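Local coordinates for epimerase domain-containing protein (Bacillus cereus HuA2-4, PDB 6ZLK) that interconverts UDP-glucuronic acid and UDP-galacturonic acid as a 4-epimerase, using bound NAD, at residues V87-Y98 with P145-K153; T178-P186 with S298-Y309. All blocks are in the same frame, centred on the assembly; numbering follows the deposited sequence.

Contacts 1 and 2 lie in series along the chain: contact 1 closes at K153, before contact 2 opens at T178. Helix 148-167, which starts in contact 1, is followed directly by strand 171-180, which ends in contact 2. The centres of the two contacts are about 25 Å apart and their nearest atoms about 6 Å apart, so they do not touch. Both contribute residues to the same ligand pockets. Contact 1 brings Y149, K153 and R88; contact 2 brings T178 and R185. Contact 1 joins the loop leading into helix 96-113 to the start of helix 148-167, near the second subunit. Contact 2 sets the C-terminal helix 299-313 against the loop leaving the central sheet.

Contact 1 (V87-Y98 with P145-K153). With UGB ((2S,3R,4S,5R,6R)-6-[[[(2R,3S,4R,5R)-5-(2,4-dioxopyrimidin-1-yl)-3,4-dihydroxy-oxolan-2-yl]methoxy-hydroxy-phosphoryl]oxy-hydroxy-phosphoryl]oxy-3,4,5-trihydroxy-oxane-2-carboxylic acid), chain G.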
loop_
_atom_site.group_PDB
_atom_site.type_symbol
_atom_site.label_atom_id
_atom_site.label_comp_id
_atom_site.label_asym_id
_atom_site.label_seq_id
_atom_site.Cartn_x
_atom_site.Cartn_y
_atom_site.Cartn_z
ATOM N N VAL A 87 -5.540 10.831 9.914
ATOM C CA VAL A 87 -6.551 10.165 9.074
ATOM C C VAL A 87 -7.221 11.252 8.218
ATOM O O VAL A 87 -7.518 11.021 7.070
ATOM C CB VAL A 87 -7.527 9.391 9.978
ATOM C CG1 VAL A 87 -8.788 8.964 9.254
ATOM C CG2 VAL A 87 -6.836 8.209 10.654
ATOM N N ARG A 88 -7.524 12.408 8.803
ATOM C CA ARG A 88 -8.558 13.294 8.222
ATOM C C ARG A 88 -7.948 14.216 7.171
ATOM O O ARG A 88 -8.717 14.871 6.438
ATOM C CB ARG A 88 -9.236 14.072 9.360
ATOM C CG ARG A 88 -10.047 13.168 10.282
ATOM C CD ARG A 88 -10.696 13.929 11.444
ATOM N NE ARG A 88 -9.751 14.454 12.418
ATOM C CZ ARG A 88 -9.190 13.740 13.401
ATOM N NH1 ARG A 88 -8.333 14.307 14.240
ATOM N NH2 ARG A 88 -9.517 12.462 13.539
ATOM N N THR A 89 -6.633 14.362 7.115
ATOM C CA THR A 89 -5.950 15.316 6.209
ATOM C C THR A 89 -5.155 14.582 5.130
ATOM O O THR A 89 -4.148 15.117 4.694
ATOM C CB THR A 89 -5.059 16.248 7.034
ATOM O OG1 THR A 89 -4.109 15.424 7.721
ATOM C CG2 THR A 89 -5.889 17.069 7.996
ATOM N N SER A 90 -5.602 13.393 4.687
ATOM C CA SER A 90 -4.831 12.527 3.751
ATOM C C SER A 90 -5.504 12.516 2.377
ATOM O O SER A 90 -5.095 11.676 1.527
ATOM C CB SER A 90 -4.648 11.099 4.283
ATOM O OG SER A 90 -5.862 10.421 4.578
ATOM N N TRP A 91 -6.406 13.456 2.103
ATOM C CA TRP A 91 -7.200 13.504 0.842
ATOM C C TRP A 91 -6.569 14.438 -0.171
ATOM O O TRP A 91 -5.791 15.326 0.208
ATOM C CB TRP A 91 -8.659 13.895 1.101
ATOM C CG TRP A 91 -9.347 13.001 2.064
ATOM C CD1 TRP A 91 -9.614 13.298 3.363
ATOM C CD2 TRP A 91 -9.886 11.695 1.832
ATOM N NE1 TRP A 91 -10.202 12.230 3.965
ATOM C CE2 TRP A 91 -10.384 11.229 3.061
ATOM C CE3 TRP A 91 -9.974 10.855 0.724
ATOM C CZ2 TRP A 91 -11.032 10.011 3.192
ATOM C CZ3 TRP A 91 -10.572 9.632 0.861
ATOM C CH2 TRP A 91 -11.122 9.226 2.083
ATOM N N GLY A 92 -6.943 14.260 -1.432
ATOM C CA GLY A 92 -6.619 15.185 -2.538
ATOM C C GLY A 92 -5.155 15.551 -2.592
ATOM O O GLY A 92 -4.271 14.628 -2.645
ATOM N N LYS A 93 -4.872 16.861 -2.619
ATOM C CA LYS A 93 -3.504 17.390 -2.843
ATOM C C LYS A 93 -2.621 17.104 -1.614
ATOM O O LYS A 93 -1.407 17.239 -1.745
ATOM C CB LYS A 93 -3.541 18.901 -3.138
ATOM C CG LYS A 93 -3.851 19.798 -1.950
ATOM C CD LYS A 93 -3.822 21.299 -2.283
ATOM C CE LYS A 93 -3.629 22.185 -1.065
ATOM N NZ LYS A 93 -4.879 22.298 -0.277
ATOM N N ASP A 94 -3.201 16.698 -0.485
ATOM C CA ASP A 94 -2.477 16.424 0.778
ATOM C C ASP A 94 -1.868 15.010 0.760
ATOM O O ASP A 94 -1.060 14.673 1.662
ATOM C CB ASP A 94 -3.398 16.607 1.985
ATOM C CG ASP A 94 -3.861 18.037 2.164
ATOM O OD1 ASP A 94 -3.067 18.945 1.828
ATOM O OD2 ASP A 94 -4.998 18.207 2.618
ATOM N N PHE A 95 -2.254 14.166 -0.193
ATOM C CA PHE A 95 -1.869 12.725 -0.169
ATOM C C PHE A 95 -0.381 12.500 -0.462
ATOM O O PHE A 95 0.219 11.598 0.172
ATOM C CB PHE A 95 -2.707 11.959 -1.199
ATOM C CG PHE A 95 -2.499 10.465 -1.219
ATOM C CD1 PHE A 95 -2.675 9.712 -0.056
ATOM C CD2 PHE A 95 -2.140 9.816 -2.387
ATOM C CE1 PHE A 95 -2.530 8.334 -0.083
ATOM C CE2 PHE A 95 -2.004 8.439 -2.415
ATOM C CZ PHE A 95 -2.200 7.708 -1.256
ATOM N N GLN A 96 0.212 13.251 -1.395
ATOM C CA GLN A 96 1.576 12.981 -1.889
ATOM C C GLN A 96 2.550 12.859 -0.706
ATOM O O GLN A 96 3.345 11.930 -0.657
ATOM C CB GLN A 96 2.020 13.988 -2.942
ATOM C CG GLN A 96 3.471 13.852 -3.315
ATOM C CD GLN A 96 3.740 12.602 -4.099
ATOM O OE1 GLN A 96 4.326 11.640 -3.597
ATOM N NE2 GLN A 96 3.359 12.630 -5.374
ATOM N N PRO A 97 2.578 13.756 0.305
ATOM C CA PRO A 97 3.525 13.571 1.404
ATOM C C PRO A 97 3.354 12.272 2.205
ATOM O O PRO A 97 4.295 11.810 2.804
ATOM C CB PRO A 97 3.222 14.789 2.296
ATOM C CG PRO A 97 2.763 15.814 1.299
ATOM C CD PRO A 97 1.822 15.020 0.423
ATOM N N TYR A 98 2.140 11.749 2.269
ATOM C CA TYR A 98 1.894 10.460 2.956
ATOM C C TYR A 98 2.564 9.340 2.173
ATOM O O TYR A 98 3.186 8.442 2.755
ATOM C CB TYR A 98 0.419 10.109 3.063
ATOM C CG TYR A 98 -0.369 10.967 4.037
ATOM C CD1 TYR A 98 -0.704 12.268 3.728
ATOM C CD2 TYR A 98 -0.670 10.494 5.295
ATOM C CE1 TYR A 98 -1.480 13.022 4.606
ATOM C CE2 TYR A 98 -1.437 11.233 6.175
ATOM C CZ TYR A 98 -1.803 12.506 5.843
ATOM O OH TYR A 98 -2.529 13.228 6.746
ATOM N N PRO A 145 -8.194 -0.626 4.886
ATOM C CA PRO A 145 -8.226 0.739 5.396
ATOM C C PRO A 145 -9.393 1.565 4.849
ATOM O O PRO A 145 -9.878 1.325 3.723
ATOM C CB PRO A 145 -6.900 1.301 4.866
ATOM C CG PRO A 145 -6.006 0.141 4.654
ATOM C CD PRO A 145 -6.918 -1.022 4.313
ATOM N N LEU A 146 -9.865 2.501 5.664
ATOM C CA LEU A 146 -10.942 3.440 5.298
ATOM C C LEU A 146 -10.385 4.797 4.859
ATOM O O LEU A 146 -11.162 5.642 4.299
ATOM C CB LEU A 146 -11.827 3.659 6.522
ATOM C CG LEU A 146 -13.132 2.892 6.595
ATOM C CD1 LEU A 146 -13.857 3.352 7.878
ATOM C CD2 LEU A 146 -13.970 3.148 5.326
ATOM N N SER A 147 -9.093 5.047 5.091
ATOM C CA SER A 147 -8.459 6.338 4.745
ATOM C C SER A 147 -7.218 6.130 3.892
ATOM O O SER A 147 -6.512 5.132 4.041
ATOM C CB SER A 147 -8.060 7.130 5.993
ATOM O OG SER A 147 -7.105 6.400 6.758
ATOM N N PRO A 148 -6.872 7.128 3.048
ATOM C CA PRO A 148 -5.611 7.135 2.334
ATOM C C PRO A 148 -4.398 7.031 3.259
ATOM O O PRO A 148 -3.485 6.332 2.971
ATOM C CB PRO A 148 -5.632 8.439 1.530
ATOM C CG PRO A 148 -7.121 8.777 1.418
ATOM C CD PRO A 148 -7.699 8.304 2.719
ATOM N N TYR A 149 -4.442 7.681 4.417
ATOM C CA TYR A 149 -3.414 7.500 5.478
ATOM C C TYR A 149 -3.214 6.016 5.787
ATOM O O TYR A 149 -2.084 5.515 5.792
ATOM C CB TYR A 149 -3.854 8.251 6.739
ATOM C CG TYR A 149 -3.084 7.884 7.972
ATOM C CD1 TYR A 149 -1.705 8.031 8.061
ATOM C CD2 TYR A 149 -3.731 7.337 9.067
ATOM C CE1 TYR A 149 -0.999 7.734 9.213
ATOM C CE2 TYR A 149 -3.027 6.967 10.198
ATOM C CZ TYR A 149 -1.661 7.170 10.281
ATOM O OH TYR A 149 -0.953 6.875 11.397
ATOM N N GLY A 150 -4.304 5.318 6.082
ATOM C CA GLY A 150 -4.280 3.921 6.483
ATOM C C GLY A 150 -3.701 3.095 5.365
ATOM O O GLY A 150 -2.961 2.162 5.640
ATOM N N VAL A 151 -4.061 3.453 4.133
ATOM C CA VAL A 151 -3.486 2.716 2.990
ATOM C C VAL A 151 -1.954 2.835 3.030
ATOM O O VAL A 151 -1.237 1.843 2.811
ATOM C CB VAL A 151 -4.050 3.219 1.658
ATOM C CG1 VAL A 151 -3.325 2.496 0.550
ATOM C CG2 VAL A 151 -5.553 3.005 1.592
ATOM N N THR A 152 -1.416 4.034 3.158
ATOM C CA THR A 152 0.036 4.215 3.099
ATOM C C THR A 152 0.746 3.499 4.257
ATOM O O THR A 152 1.853 2.985 4.055
ATOM C CB THR A 152 0.442 5.687 3.072
ATOM O OG1 THR A 152 0.111 6.346 4.302
ATOM C CG2 THR A 152 -0.164 6.400 1.888
ATOM N N LYS A 153 0.136 3.458 5.439
ATOM C CA LYS A 153 0.718 2.758 6.602
ATOM C C LYS A 153 0.685 1.243 6.335
ATOM O O LYS A 153 1.688 0.568 6.616
ATOM C CB LYS A 153 -0.028 3.177 7.866
ATOM C CG LYS A 153 0.222 4.644 8.246
ATOM C CD LYS A 153 1.601 4.985 8.653
ATOM C CE LYS A 153 2.038 4.192 9.879
ATOM N NZ LYS A 153 3.338 4.617 10.468
HETATM N N1 UGB G . -12.481 14.102 16.686
HETATM C C2 UGB G . -13.479 14.963 17.106
HETATM O O2 UGB G . -14.613 14.594 17.389
HETATM N N3 UGB G . -13.089 16.269 17.201
HETATM C C4 UGB G . -11.847 16.794 16.910
HETATM O O4 UGB G . -11.664 18.004 17.033
HETATM C C5 UGB G . -10.876 15.837 16.460
HETATM C C6 UGB G . -11.227 14.551 16.364
HETATM P PA UGB G . -7.971 11.376 17.114
HETATM P PB UGB G . -7.811 8.989 15.442
HETATM O "O'P" UGB G . -3.201 10.252 13.339
HETATM O "O'Q" UGB G . -1.766 8.945 14.132
HETATM C "C1'" UGB G . -6.249 7.478 14.005
HETATM O O1A UGB G . -7.835 11.425 18.595
HETATM O O1B UGB G . -7.806 9.840 14.215
HETATM C C1D UGB G . -12.809 12.676 16.610
HETATM C "C2'" UGB G . -5.918 6.028 14.293
HETATM O "O2'" UGB G . -7.022 5.423 14.968
HETATM O O2A UGB G . -7.369 12.435 16.266
HETATM O O2B UGB G . -9.015 8.206 15.809
HETATM C C2D UGB G . -12.249 12.038 15.345
HETATM O O2D UGB G . -13.151 12.308 14.290
HETATM C "C3'" UGB G . -4.664 5.982 15.139
HETATM O "O3'" UGB G . -4.314 4.615 15.394
HETATM O O3A UGB G . -7.398 9.960 16.643
HETATM O O3B UGB G . -6.564 8.004 15.293
HETATM C C3D UGB G . -12.148 10.574 15.783
HETATM O O3D UGB G . -13.392 9.913 15.606
HETATM C "C4'" UGB G . -3.558 6.787 14.451
HETATM O "O4'" UGB G . -3.303 6.293 13.130
HETATM C C4D UGB G . -11.801 10.670 17.276
HETATM O O4D UGB G . -12.181 12.009 17.681
HETATM C "C5'" UGB G . -4.031 8.238 14.328
HETATM O "O5'" UGB G . -5.150 8.193 13.440
HETATM C C5D UGB G . -10.356 10.430 17.624
HETATM O O5D UGB G . -9.530 11.235 16.757
HETATM C "C6'" UGB G . -2.924 9.209 13.885
#
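The N-terminal end of helix 148-167, which carries the YxxxK pair Y149 and K153 of the extended short-chain dehydrogenase/reductase family, packs here on the loop that leads into helix 96-113. P148 is the centre of the contact. Its CD lies over the face of the W91 six-membered ring, 3.6 Å from the centroid and 12° off the normal, a CH-pi contact. Its CB meets F95 CE1 at 3.5 Å, and T152 CG2 touches the same ring atom.

S90 links the backbones. Its OG accepts a weak bond from Y149 N at 3.1 Å and donates to V87 O, approaching that oxygen from above the carbonyl plane. The same hydroxyl thus ties the loop to the first turn of the helix. S147 is the N-cap, with OG accepting from G150 N.

The Y149 ring is held between two side chains. V87 CG2 meets Y149 CD2 at 3.6 Å, and Y98 CE2 meets Y149 CD1 at 3.7 Å, the two tyrosines crossing at about a right angle. With CG anti to the backbone N (chi1 166°), the Y149 ring runs out to the sugar, where OH lies 3.0 Å from UGB O4'. When UGA occupies the same site, the hydroxyl is hydrogen-bonded to its O4'; it also bonds the NAD ribose, as does K153 NZ.

On the loop, R88 NH1 donates to the phosphate oxygen UGB O2A at 2.9 Å and 168°; E276 pairs with NH2. Such a tyrosine and lysine beside the nicotinamide ribose are typical of the SDR active site.

Contact 2 (T178-P186 with S298-Y309); sequences TVYGPRQRP and SLSDGLEAEYDY. With UGA (uridine-5'-diphosphate-glucuronic acid), chain F.
Two oxygens lie only 2.6 Å apart where Q184 OE1 faces E306 OE2; an acid group at this distance probably holds a proton. The amide and carboxylate planes are 84° apart. Q184 NE2 donates to V179 O, which helps to fix the amide's rotation. The other carboxylate oxygen, E306 OE1, accepts from G181 N at 3.0 Å, but the donor stands 57° out of the carboxylate plane. The carboxylate of E306 thus sits against both the first peptide of the turn and the Q184 amide. Its CG is anti to the backbone N (chi1 -171°) and the chain is extended, which carries the acid from the helix to the turn.

That turn is a type II beta turn from G181 to Q184, with Q184 N bonded to G181 O. Its middle peptide lies on the Y309 ring: R183 N sits over the centre of one face, 3.2 Å above the plane. P182 CB also meets Y309 CB, and P182 CG meets A305 CB at 3.9 Å. A water joins Y309 OH to Q184 O, while the R183 guanidinium bonds Q18 and S14.

Y180 points at the helix's first turns. Its OH comes within 3.4 Å of G302 CA, where glycine permits the close approach. L299 CD2 touches the ring as well, and E306 OE1 lies in the ring plane at its edge. Y180 also forms edge-to-face ring pairs with F190 and Y217.

Around this turn the chain serves the pocket. T178 N donates to the UGA carboxylate oxygen O'Q at 2.6 Å, and R185 NH2 donates to UGA O2'. R185 NH1 also pairs with the NAD phosphate. The arrangement is the loop after a central-sheet strand of the Rossmann-type epimerase fold, packed against helix 299-313 beside the UDP-sugar site.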
loop_
_atom_site.group_PDB
_atom_site.type_symbol
_atom_site.label_atom_id
_atom_site.label_comp_id
_atom_site.label_asym_id
_atom_site.label_seq_id
_atom_site.Cartn_x
_atom_site.Cartn_y
_atom_site.Cartn_z
ATOM N N THR A 178 -4.876 4.803 18.837
ATOM C CA THR A 178 -5.110 6.200 19.263
ATOM C C THR A 178 -4.355 6.510 20.553
ATOM O O THR A 178 -4.937 6.494 21.633
ATOM C CB THR A 178 -6.605 6.525 19.335
ATOM O OG1 THR A 178 -7.200 6.057 18.109
ATOM C CG2 THR A 178 -6.762 8.027 19.481
ATOM N N VAL A 179 -3.153 7.033 20.383
ATOM C CA VAL A 179 -2.321 7.309 21.577
ATOM C C VAL A 179 -2.647 8.713 22.092
ATOM O O VAL A 179 -2.820 9.644 21.302
ATOM C CB VAL A 179 -0.837 7.131 21.222
ATOM C CG1 VAL A 179 0.061 7.386 22.409
ATOM C CG2 VAL A 179 -0.618 5.742 20.628
ATOM N N TYR A 180 -2.692 8.879 23.416
ATOM C CA TYR A 180 -2.979 10.207 23.986
ATOM C C TYR A 180 -2.064 10.420 25.185
ATOM O O TYR A 180 -1.370 9.501 25.661
ATOM C CB TYR A 180 -4.457 10.325 24.296
ATOM C CG TYR A 180 -4.823 9.625 25.572
ATOM C CD1 TYR A 180 -5.000 8.258 25.619
ATOM C CD2 TYR A 180 -4.978 10.332 26.744
ATOM C CE1 TYR A 180 -5.327 7.613 26.810
ATOM C CE2 TYR A 180 -5.295 9.717 27.936
ATOM C CZ TYR A 180 -5.497 8.359 27.976
ATOM O OH TYR A 180 -5.741 7.821 29.204
ATOM N N GLY A 181 -2.059 11.659 25.661
ATOM C CA GLY A 181 -1.285 12.008 26.862
ATOM C C GLY A 181 -0.571 13.314 26.647
ATOM O O GLY A 181 -0.721 13.977 25.612
ATOM N N PRO A 182 0.253 13.668 27.641
ATOM C CA PRO A 182 1.136 14.815 27.500
ATOM C C PRO A 182 1.887 14.729 26.176
ATOM O O PRO A 182 2.341 13.623 25.828
ATOM C CB PRO A 182 2.047 14.684 28.732
ATOM C CG PRO A 182 1.210 13.965 29.724
ATOM C CD PRO A 182 0.501 12.931 28.874
ATOM N N ARG A 183 2.064 15.844 25.482
ATOM C CA ARG A 183 2.800 16.036 24.191
ATOM C C ARG A 183 1.963 15.554 23.016
ATOM O O ARG A 183 2.449 15.540 21.904
ATOM C CB ARG A 183 4.185 15.400 24.148
ATOM C CG ARG A 183 5.081 15.776 25.306
ATOM C CD ARG A 183 6.475 15.256 24.948
ATOM N NE ARG A 183 7.212 15.233 26.169
ATOM C CZ ARG A 183 8.340 14.605 26.344
ATOM N NH1 ARG A 183 8.894 13.916 25.359
ATOM N NH2 ARG A 183 8.937 14.699 27.510
ATOM N N GLN A 184 0.739 15.097 23.260
ATOM C CA GLN A 184 -0.098 14.654 22.120
ATOM C C GLN A 184 -0.156 15.705 21.023
ATOM O O GLN A 184 -0.151 16.889 21.285
ATOM C CB GLN A 184 -1.494 14.312 22.571
ATOM C CG GLN A 184 -2.292 13.595 21.526
ATOM C CD GLN A 184 -3.764 13.481 21.819
ATOM O OE1 GLN A 184 -4.434 14.405 22.306
ATOM N NE2 GLN A 184 -4.302 12.306 21.552
ATOM N N ARG A 185 -0.086 15.281 19.781
ATOM C CA ARG A 185 -0.050 16.226 18.641
ATOM C C ARG A 185 -1.250 17.177 18.732
ATOM O O ARG A 185 -2.373 16.753 19.030
ATOM C CB ARG A 185 -0.067 15.492 17.290
ATOM C CG ARG A 185 0.916 14.348 17.112
ATOM C CD ARG A 185 1.002 14.055 15.639
ATOM N NE ARG A 185 -0.294 13.881 14.986
ATOM C CZ ARG A 185 -0.980 12.731 14.844
ATOM N NH1 ARG A 185 -0.488 11.567 15.234
ATOM N NH2 ARG A 185 -2.142 12.742 14.207
ATOM N N PRO A 186 -1.107 18.457 18.346
ATOM C CA PRO A 186 -2.226 19.405 18.362
ATOM C C PRO A 186 -3.391 19.133 17.397
ATOM O O PRO A 186 -4.448 19.771 17.559
ATOM C CB PRO A 186 -1.622 20.765 18.039
ATOM C CG PRO A 186 -0.186 20.539 17.807
ATOM C CD PRO A 186 0.196 19.111 18.125
ATOM N N SER A 298 -5.641 4.306 33.583
ATOM C CA SER A 298 -7.068 4.561 33.337
ATOM C C SER A 298 -7.212 5.858 32.554
ATOM O O SER A 298 -6.341 6.732 32.623
ATOM C CB SER A 298 -7.865 4.670 34.633
ATOM O OG SER A 298 -7.431 5.823 35.341
ATOM N N LEU A 299 -8.309 5.983 31.856
ATOM C CA LEU A 299 -8.637 7.246 31.173
ATOM C C LEU A 299 -8.675 8.411 32.147
ATOM O O LEU A 299 -8.155 9.441 31.760
ATOM C CB LEU A 299 -9.989 7.116 30.479
ATOM C CG LEU A 299 -9.899 6.457 29.123
ATOM C CD1 LEU A 299 -11.310 6.138 28.623
ATOM C CD2 LEU A 299 -9.141 7.355 28.145
ATOM N N SER A 300 -9.218 8.263 33.354
ATOM C CA SER A 300 -9.311 9.444 34.253
ATOM C C SER A 300 -7.890 9.889 34.609
ATOM O O SER A 300 -7.588 11.096 34.516
ATOM C CB SER A 300 -10.180 9.229 35.479
ATOM O OG SER A 300 -9.753 8.111 36.199
ATOM N N ASP A 301 -6.997 8.957 34.913
ATOM C CA ASP A 301 -5.599 9.323 35.248
ATOM C C ASP A 301 -4.921 9.929 34.011
ATOM O O ASP A 301 -4.198 10.924 34.139
ATOM C CB ASP A 301 -4.836 8.131 35.809
ATOM C CG ASP A 301 -5.189 7.733 37.241
ATOM O OD1 ASP A 301 -5.867 8.528 37.943
ATOM O OD2 ASP A 301 -4.752 6.647 37.655
ATOM N N GLY A 302 -5.093 9.328 32.830
ATOM C CA GLY A 302 -4.412 9.791 31.594
ATOM C C GLY A 302 -4.930 11.152 31.146
ATOM O O GLY A 302 -4.101 12.011 30.782
ATOM N N LEU A 303 -6.237 11.391 31.276
ATOM C CA LEU A 303 -6.860 12.698 30.930
ATOM C C LEU A 303 -6.459 13.779 31.934
ATOM O O LEU A 303 -6.191 14.878 31.493
ATOM C CB LEU A 303 -8.363 12.518 30.914
ATOM C CG LEU A 303 -8.887 11.762 29.694
ATOM C CD1 LEU A 303 -10.356 11.543 29.892
ATOM C CD2 LEU A 303 -8.577 12.495 28.383
ATOM N N GLU A 304 -6.235 13.410 33.184
ATOM C CA GLU A 304 -5.718 14.390 34.175
ATOM C C GLU A 304 -4.357 14.891 33.710
ATOM O O GLU A 304 -4.081 16.097 33.799
ATOM C CB GLU A 304 -5.635 13.773 35.571
ATOM C CG GLU A 304 -6.995 13.645 36.216
ATOM C CD GLU A 304 -7.060 12.693 37.395
ATOM O OE1 GLU A 304 -8.211 12.442 37.862
ATOM O OE2 GLU A 304 -5.999 12.186 37.815
ATOM N N ALA A 305 -3.498 13.973 33.270
ATOM C CA ALA A 305 -2.137 14.305 32.847
ATOM C C ALA A 305 -2.240 15.192 31.628
ATOM O O ALA A 305 -1.527 16.193 31.555
ATOM C CB ALA A 305 -1.355 13.061 32.532
ATOM N N GLU A 306 -3.012 14.760 30.623
ATOM C CA GLU A 306 -3.074 15.563 29.391
ATOM C C GLU A 306 -3.691 16.929 29.705
ATOM O O GLU A 306 -3.179 17.900 29.106
ATOM C CB GLU A 306 -3.775 14.820 28.249
ATOM C CG GLU A 306 -3.617 15.615 26.945
ATOM C CD GLU A 306 -3.965 14.930 25.625
ATOM O OE1 GLU A 306 -4.223 13.690 25.653
ATOM O OE2 GLU A 306 -4.030 15.649 24.579
ATOM N N TYR A 307 -4.714 17.024 30.547
ATOM C CA TYR A 307 -5.348 18.297 30.923
ATOM C C TYR A 307 -4.246 19.204 31.491
ATOM O O TYR A 307 -4.093 20.323 31.024
ATOM C CB TYR A 307 -6.495 18.006 31.883
ATOM C CG TYR A 307 -7.172 19.271 32.302
ATOM C CD1 TYR A 307 -6.682 19.988 33.367
ATOM C CD2 TYR A 307 -8.204 19.789 31.547
ATOM C CE1 TYR A 307 -7.275 21.181 33.739
ATOM C CE2 TYR A 307 -8.805 20.982 31.904
ATOM C CZ TYR A 307 -8.333 21.675 32.997
ATOM O OH TYR A 307 -8.932 22.843 33.379
ATOM N N ASP A 308 -3.453 18.687 32.427
ATOM C CA ASP A 308 -2.421 19.555 33.080
ATOM C C ASP A 308 -1.383 19.973 32.043
ATOM O O ASP A 308 -0.887 21.110 32.052
ATOM C CB ASP A 308 -1.839 18.870 34.307
ATOM C CG ASP A 308 -2.724 18.955 35.556
ATOM O OD1 ASP A 308 -3.685 19.720 35.552
ATOM O OD2 ASP A 308 -2.457 18.181 36.479
ATOM N N TYR A 309 -0.997 19.092 31.112
ATOM C CA TYR A 309 0.013 19.402 30.087
ATOM C C TYR A 309 -0.511 20.509 29.171
ATOM O O TYR A 309 0.200 21.486 28.909
ATOM C CB TYR A 309 0.310 18.132 29.276
ATOM C CG TYR A 309 1.038 18.446 28.003
ATOM C CD1 TYR A 309 2.409 18.706 27.988
ATOM C CD2 TYR A 309 0.343 18.555 26.817
ATOM C CE1 TYR A 309 3.058 19.050 26.813
ATOM C CE2 TYR A 309 0.969 18.943 25.641
ATOM C CZ TYR A 309 2.322 19.195 25.647
ATOM O OH TYR A 309 2.891 19.542 24.458
HETATM C "C1'" UGA F . -5.012 8.686 15.817
HETATM C "C2'" UGA F . -3.779 9.349 15.223
HETATM O "O2'" UGA F . -4.157 10.652 14.792
HETATM C "C3'" UGA F . -3.210 8.584 14.052
HETATM O "O3'" UGA F . -1.934 9.153 13.751
HETATM C "C4'" UGA F . -3.070 7.100 14.351
HETATM O "O4'" UGA F . -2.698 6.423 13.143
HETATM C "C5'" UGA F . -4.399 6.543 14.886
HETATM O "O5'" UGA F . -4.805 7.301 16.030
HETATM C "C6'" UGA F . -4.410 5.060 15.295
HETATM O "O'P" UGA F . -3.792 4.244 14.651
HETATM O "O'Q" UGA F . -5.085 4.711 16.225
HETATM P PB UGA F . -7.603 8.973 15.498
HETATM O O1B UGA F . -8.065 7.717 16.104
HETATM O O2B UGA F . -8.346 9.614 14.379
HETATM O O3B UGA F . -6.094 8.964 14.953
HETATM O O3A UGA F . -7.415 9.999 16.705
HETATM P PA UGA F . -7.974 11.437 17.116
HETATM O O1A UGA F . -7.476 12.412 16.141
HETATM O O2A UGA F . -7.680 11.601 18.550
HETATM O O5D UGA F . -9.561 11.266 16.894
HETATM C C5D UGA F . -10.359 10.375 17.649
HETATM C C4D UGA F . -11.797 10.684 17.363
HETATM O O4D UGA F . -12.095 12.061 17.700
HETATM C C3D UGA F . -12.214 10.510 15.900
HETATM O O3D UGA F . -13.388 9.695 15.955
HETATM C C2D UGA F . -12.501 11.928 15.400
HETATM O O2D UGA F . -13.697 11.961 14.639
HETATM C C1D UGA F . -12.843 12.682 16.678
HETATM N N1 UGA F . -12.495 14.111 16.663
HETATM C C6 UGA F . -11.226 14.536 16.382
HETATM C C2 UGA F . -13.486 14.984 17.091
HETATM O O2 UGA F . -14.636 14.638 17.335
HETATM N N3 UGA F . -13.079 16.274 17.211
HETATM C C4 UGA F . -11.828 16.778 16.946
HETATM O O4 UGA F . -11.651 17.987 17.073
HETATM C C5 UGA F . -10.859 15.818 16.485
HETATM O O HOH W 1 1.673 19.015 21.852
#